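Local structure of dual function macrocyclase-peptidase POPB (Galerina marginata, 5N4B) at residues A[581-585]-A[599-605]; A[59-63]-A[687-691]. The protein cleaves peptide bonds after proline and closes peptide macrocycles in amanitin biosynthesis, acting as a dual function serine peptidase and macrocyclase. The protein carries 1 engineered substitution. All blocks are in the same frame, centred on the assembly; numbering follows the deposited sequence.

Both contacts set a helix against a strand of the same eight-stranded sheet, and both are buried, yet they show how the chemistry of such packing changes with place. Contact 1 joins neighbours in the chain deep in the hydrolase domain: helix 579-590 lies on strand 598-602, close to the catalytic residues, and glycines let the backbones meet almost directly. Contact 2 is more peripheral, its centre about 27 Å from the centre of the chain against about 15 Å for contact 1, and partly exposed at Tyr62 and Lys691; there Ala59 and the Tyr62 ring of helix 46-64 meet Pro687, Leu689 and the stem of Lys691 at the edge strand 688-693. The two do not touch.

Contact 1. Residues A[581-585]-A[599-605]; sequences GLLVM and AVPEGGV
Gly581 and Gly604 meet almost backbone to backbone, their CA atoms 3.8 Å apart, the closest approach of CA atoms between helix 579-590 and the chain leaving strand 598-602. Neither residue has a side chain to hold the backbones apart. Next to the glycines, the carbonyl of Val605 takes a CA-H...O contact from Leu582, with 3.1 Å between Leu582 CA and Val605 O; the angle of 122° at the hydrogen makes it far from straight. Met585 reaches the same oxygen from the next turn of the helix: a bend at chi3 (-90°) brings its CE to 3.5 Å from Val605 O and also onto Gly604 CA. Nearer its base, Met585 CG lies across the proline ring, 3.7 Å from Pro601 CB.

The pair completes a beta-alpha-beta unit of the alpha/beta-hydrolase fold, in which strand 572-577, helix 579-590 and strand 598-602 follow one another. Strand 572-577 leads into Ala578, the engineered replacement of the nucleophile, and Gly604 lies near the side chains of that residue and of Asp662 of the charge relay.

Toward the start of the strand the contacts are mainly apolar. Val584 CG1 touches Ala599 CB at 3.9 Å and Pro601 CB at 3.8 Å. The looser, partly exposed side belongs to Glu602, which points away from the helix, forms a salt bridge with Lys715, and uses OE1 to hydrogen-bond a polar side chain of the bound peptide.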
loop_
_atom_site.group_PDB
_atom_site.type_symbol
_atom_site.label_atom_id
_atom_site.label_comp_id
_atom_site.label_asym_id
_atom_site.label_seq_id
_atom_site.Cartn_x
_atom_site.Cartn_y
_atom_site.Cartn_z
ATOM N N GLY A 581 -2.069 10.667 -6.523
ATOM C CA GLY A 581 -2.073 12.138 -6.471
ATOM C C GLY A 581 -1.566 12.743 -7.754
ATOM O O GLY A 581 -2.082 13.761 -8.240
ATOM N N LEU A 582 -0.550 12.128 -8.343
ATOM C CA LEU A 582 -0.121 12.464 -9.698
ATOM C C LEU A 582 -1.275 12.315 -10.679
ATOM O O LEU A 582 -1.512 13.171 -11.540
ATOM C CB LEU A 582 1.030 11.534 -10.127
ATOM C CG LEU A 582 1.390 11.568 -11.603
ATOM C CD1 LEU A 582 1.901 12.931 -12.095
ATOM C CD2 LEU A 582 2.468 10.498 -11.918
ATOM N N LEU A 583 -1.998 11.211 -10.557
ATOM C CA LEU A 583 -3.164 10.976 -11.393
ATOM C C LEU A 583 -4.146 12.133 -11.290
ATOM O O LEU A 583 -4.636 12.637 -12.311
ATOM C CB LEU A 583 -3.798 9.647 -11.002
ATOM C CG LEU A 583 -5.083 9.293 -11.730
ATOM C CD1 LEU A 583 -4.816 9.000 -13.198
ATOM C CD2 LEU A 583 -5.740 8.102 -11.062
ATOM N N VAL A 584 -4.467 12.546 -10.070
ATOM C CA VAL A 584 -5.403 13.657 -9.866
ATOM C C VAL A 584 -4.877 14.964 -10.449
ATOM O O VAL A 584 -5.600 15.678 -11.151
ATOM C CB VAL A 584 -5.775 13.776 -8.389
ATOM C CG1 VAL A 584 -6.522 15.048 -8.094
ATOM C CG2 VAL A 584 -6.606 12.603 -7.998
ATOM N N MET A 585 -3.627 15.298 -10.157
ATOM C CA MET A 585 -3.055 16.585 -10.585
ATOM C C MET A 585 -2.937 16.643 -12.094
ATOM O O MET A 585 -3.319 17.641 -12.708
ATOM C CB MET A 585 -1.698 16.811 -9.905
ATOM C CG MET A 585 -1.890 17.121 -8.413
ATOM S SD MET A 585 -0.421 17.624 -7.495
ATOM C CE MET A 585 0.195 16.035 -6.945
ATOM N N ALA A 599 -11.192 18.212 -6.585
ATOM C CA ALA A 599 -10.007 17.384 -6.701
ATOM C C ALA A 599 -9.223 17.390 -5.403
ATOM O O ALA A 599 -8.953 18.455 -4.842
ATOM C CB ALA A 599 -9.119 17.881 -7.849
ATOM N N VAL A 600 -8.840 16.202 -4.929
ATOM C CA VAL A 600 -8.080 16.039 -3.673
ATOM C C VAL A 600 -6.899 15.110 -3.946
ATOM O O VAL A 600 -7.018 13.879 -3.801
ATOM C CB VAL A 600 -8.944 15.581 -2.488
ATOM C CG1 VAL A 600 -8.039 15.428 -1.256
ATOM C CG2 VAL A 600 -10.016 16.584 -2.248
ATOM N N PRO A 601 -5.747 15.645 -4.393
ATOM C CA PRO A 601 -4.526 14.834 -4.524
ATOM C C PRO A 601 -3.787 14.781 -3.208
ATOM O O PRO A 601 -3.538 15.834 -2.605
ATOM C CB PRO A 601 -3.735 15.579 -5.600
ATOM C CG PRO A 601 -4.165 17.016 -5.410
ATOM C CD PRO A 601 -5.555 17.029 -4.867
ATOM N N GLU A 602 -3.413 13.587 -2.765
ATOM C CA GLU A 602 -2.762 13.372 -1.459
ATOM C C GLU A 602 -1.329 12.884 -1.676
ATOM O O GLU A 602 -1.105 11.852 -2.295
ATOM C CB GLU A 602 -3.539 12.362 -0.621
ATOM C CG GLU A 602 -4.975 12.750 -0.391
ATOM C CD GLU A 602 -5.749 11.709 0.424
ATOM O OE1 GLU A 602 -5.127 11.032 1.297
ATOM O OE2 GLU A 602 -6.965 11.591 0.276
ATOM N N GLY A 603 -0.353 13.608 -1.153
ATOM C CA GLY A 603 1.033 13.171 -1.271
ATOM C C GLY A 603 1.468 12.777 -2.662
ATOM O O GLY A 603 2.178 11.769 -2.834
ATOM N N GLY A 604 1.067 13.554 -3.662
ATOM C CA GLY A 604 1.243 13.167 -5.043
ATOM C C GLY A 604 2.556 13.587 -5.667
ATOM O O GLY A 604 3.182 14.597 -5.303
ATOM N N VAL A 605 2.997 12.798 -6.641
ATOM C CA VAL A 605 4.094 13.213 -7.523
ATOM C C VAL A 605 3.522 14.258 -8.479
ATOM O O VAL A 605 2.360 14.170 -8.886
ATOM C CB VAL A 605 4.640 12.001 -8.293
ATOM C CG1 VAL A 605 5.626 12.397 -9.326
ATOM C CG2 VAL A 605 5.215 10.978 -7.321
#

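Contact 2. Residues A[59-63]-A[687-691]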
loop_
_atom_site.group_PDB
_atom_site.type_symbol
_atom_site.label_atom_id
_atom_site.label_comp_id
_atom_site.label_asym_id
_atom_site.label_seq_id
_atom_site.Cartn_x
_atom_site.Cartn_y
_atom_site.Cartn_z
ATOM N N ALA A 59 -5.945 27.474 4.097
ATOM C CA ALA A 59 -6.797 26.314 3.907
ATOM C C ALA A 59 -7.704 26.131 5.115
ATOM O O ALA A 59 -8.905 25.877 4.967
ATOM C CB ALA A 59 -5.966 25.065 3.699
ATOM N N GLN A 60 -7.134 26.226 6.332
ATOM C CA GLN A 60 -7.959 26.030 7.515
ATOM C C GLN A 60 -8.994 27.138 7.662
ATOM O O GLN A 60 -10.128 26.866 8.062
ATOM C CB GLN A 60 -7.111 25.980 8.786
ATOM C CG GLN A 60 -7.941 25.649 10.036
ATOM C CD GLN A 60 -8.576 24.316 9.918
ATOM O OE1 GLN A 60 -7.882 23.287 9.784
ATOM N NE2 GLN A 60 -9.891 24.290 9.902
ATOM N N SER A 61 -8.640 28.376 7.308
ATOM C CA SER A 61 -9.611 29.460 7.350
ATOM C C SER A 61 -10.791 29.154 6.412
ATOM O O SER A 61 -11.953 29.469 6.715
ATOM C CB SER A 61 -8.950 30.796 7.008
ATOM O OG SER A 61 -9.923 31.818 6.898
ATOM N N TYR A 62 -10.520 28.607 5.235
ATOM C CA TYR A 62 -11.590 28.267 4.309
ATOM C C TYR A 62 -12.471 27.165 4.888
ATOM O O TYR A 62 -13.702 27.288 4.898
ATOM C CB TYR A 62 -11.030 27.821 2.955
ATOM C CG TYR A 62 -12.096 27.619 1.927
ATOM C CD1 TYR A 62 -12.660 28.696 1.325
ATOM C CD2 TYR A 62 -12.551 26.377 1.557
ATOM C CE1 TYR A 62 -13.641 28.580 0.397
ATOM C CE2 TYR A 62 -13.593 26.260 0.629
ATOM C CZ TYR A 62 -14.117 27.371 0.065
ATOM O OH TYR A 62 -15.135 27.298 -0.893
ATOM N N LEU A 63 -11.859 26.098 5.370
ATOM C CA LEU A 63 -12.610 25.000 5.965
ATOM C C LEU A 63 -13.451 25.459 7.160
ATOM O O LEU A 63 -14.548 24.924 7.377
ATOM C CB LEU A 63 -11.636 23.870 6.343
ATOM C CG LEU A 63 -10.895 23.240 5.126
ATOM C CD1 LEU A 63 -9.702 22.428 5.651
ATOM C CD2 LEU A 63 -11.810 22.427 4.271
ATOM N N PRO A 687 -11.541 27.595 -4.925
ATOM C CA PRO A 687 -10.303 27.679 -4.157
ATOM C C PRO A 687 -9.320 26.594 -4.540
ATOM O O PRO A 687 -9.688 25.443 -4.798
ATOM C CB PRO A 687 -10.778 27.514 -2.705
ATOM C CG PRO A 687 -12.012 26.680 -2.819
ATOM C CD PRO A 687 -12.682 27.270 -4.065
ATOM N N LEU A 688 -8.054 26.983 -4.549
ATOM C CA LEU A 688 -6.910 26.111 -4.827
ATOM C C LEU A 688 -6.051 26.159 -3.570
ATOM O O LEU A 688 -5.316 27.125 -3.347
ATOM C CB LEU A 688 -6.158 26.556 -6.074
ATOM C CG LEU A 688 -7.097 26.714 -7.291
ATOM C CD1 LEU A 688 -6.357 27.321 -8.471
ATOM C CD2 LEU A 688 -7.700 25.427 -7.759
ATOM N N LEU A 689 -6.134 25.141 -2.730
ATOM C CA LEU A 689 -5.633 25.168 -1.363
ATOM C C LEU A 689 -4.732 23.970 -1.074
ATOM O O LEU A 689 -4.792 22.940 -1.772
ATOM C CB LEU A 689 -6.770 25.081 -0.359
ATOM C CG LEU A 689 -7.838 26.140 -0.527
ATOM C CD1 LEU A 689 -8.992 25.825 0.409
ATOM C CD2 LEU A 689 -7.273 27.509 -0.302
ATOM N N ILE A 690 -3.874 24.089 -0.056
ATOM C CA ILE A 690 -3.034 22.976 0.390
ATOM C C ILE A 690 -2.997 22.930 1.908
ATOM O O ILE A 690 -2.836 23.965 2.580
ATOM C CB ILE A 690 -1.612 23.006 -0.220
ATOM C CG1 ILE A 690 -0.827 21.763 0.204
ATOM C CG2 ILE A 690 -0.865 24.296 0.179
ATOM C CD1 ILE A 690 0.452 21.612 -0.619
ATOM N N LYS A 691 -3.153 21.711 2.443
ATOM C CA LYS A 691 -2.967 21.391 3.853
ATOM C C LYS A 691 -1.634 20.684 4.013
ATOM O O LYS A 691 -1.278 19.824 3.203
ATOM C CB LYS A 691 -4.056 20.429 4.324
ATOM C CG LYS A 691 -5.330 21.057 4.631
ATOM C CD LYS A 691 -6.352 19.987 5.089
ATOM C CE LYS A 691 -5.936 19.261 6.354
ATOM N NZ LYS A 691 -6.959 18.305 6.898
#
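With chi1 at -173°, Tyr62 holds its CG anti to the backbone N, which places the ring against Pro687, while Leu689, its CG anti to the carbonyl carbon, directs CD1 at the base of the same tyrosine. Leu689 belongs to strand 688-693, the edge of the eight-stranded alpha/beta-hydrolase sheet, and Pro687 immediately precedes it, so a helix from the N-terminal part of the chain packs on a strand from near its C-terminus, more than 600 residues later. The axes of helix 59-63 and strand 688-691 come within 8.6 Å, at 109° between their directions.

Pro687 lies over one face of the tyrosine ring in a CH-pi contact, its CG 4.0 Å from the Tyr62 centroid and 28° off the normal. Leu689 CD1 approaches obliquely, 3.8 Å from Tyr62 CD2. A ring of Trp7 meets Tyr62 edge-to-face, and Phe718 of helix 705-722 touches both Tyr62 and Leu689.

One turn earlier on the helix, the small Ala59 allows a closer approach of the backbones: its CB lies 3.5 Å from Ile690 O and 4.1 Å from Leu689 CB. At the far end of the contact Lys691 contributes its aliphatic stem, while its ammonium group forms salt bridges with Asp711 and Asp714. Along that stem, Lys691 CD comes to 4.2 Å from Leu63 CD1, the two side chains crossing at about a right angle.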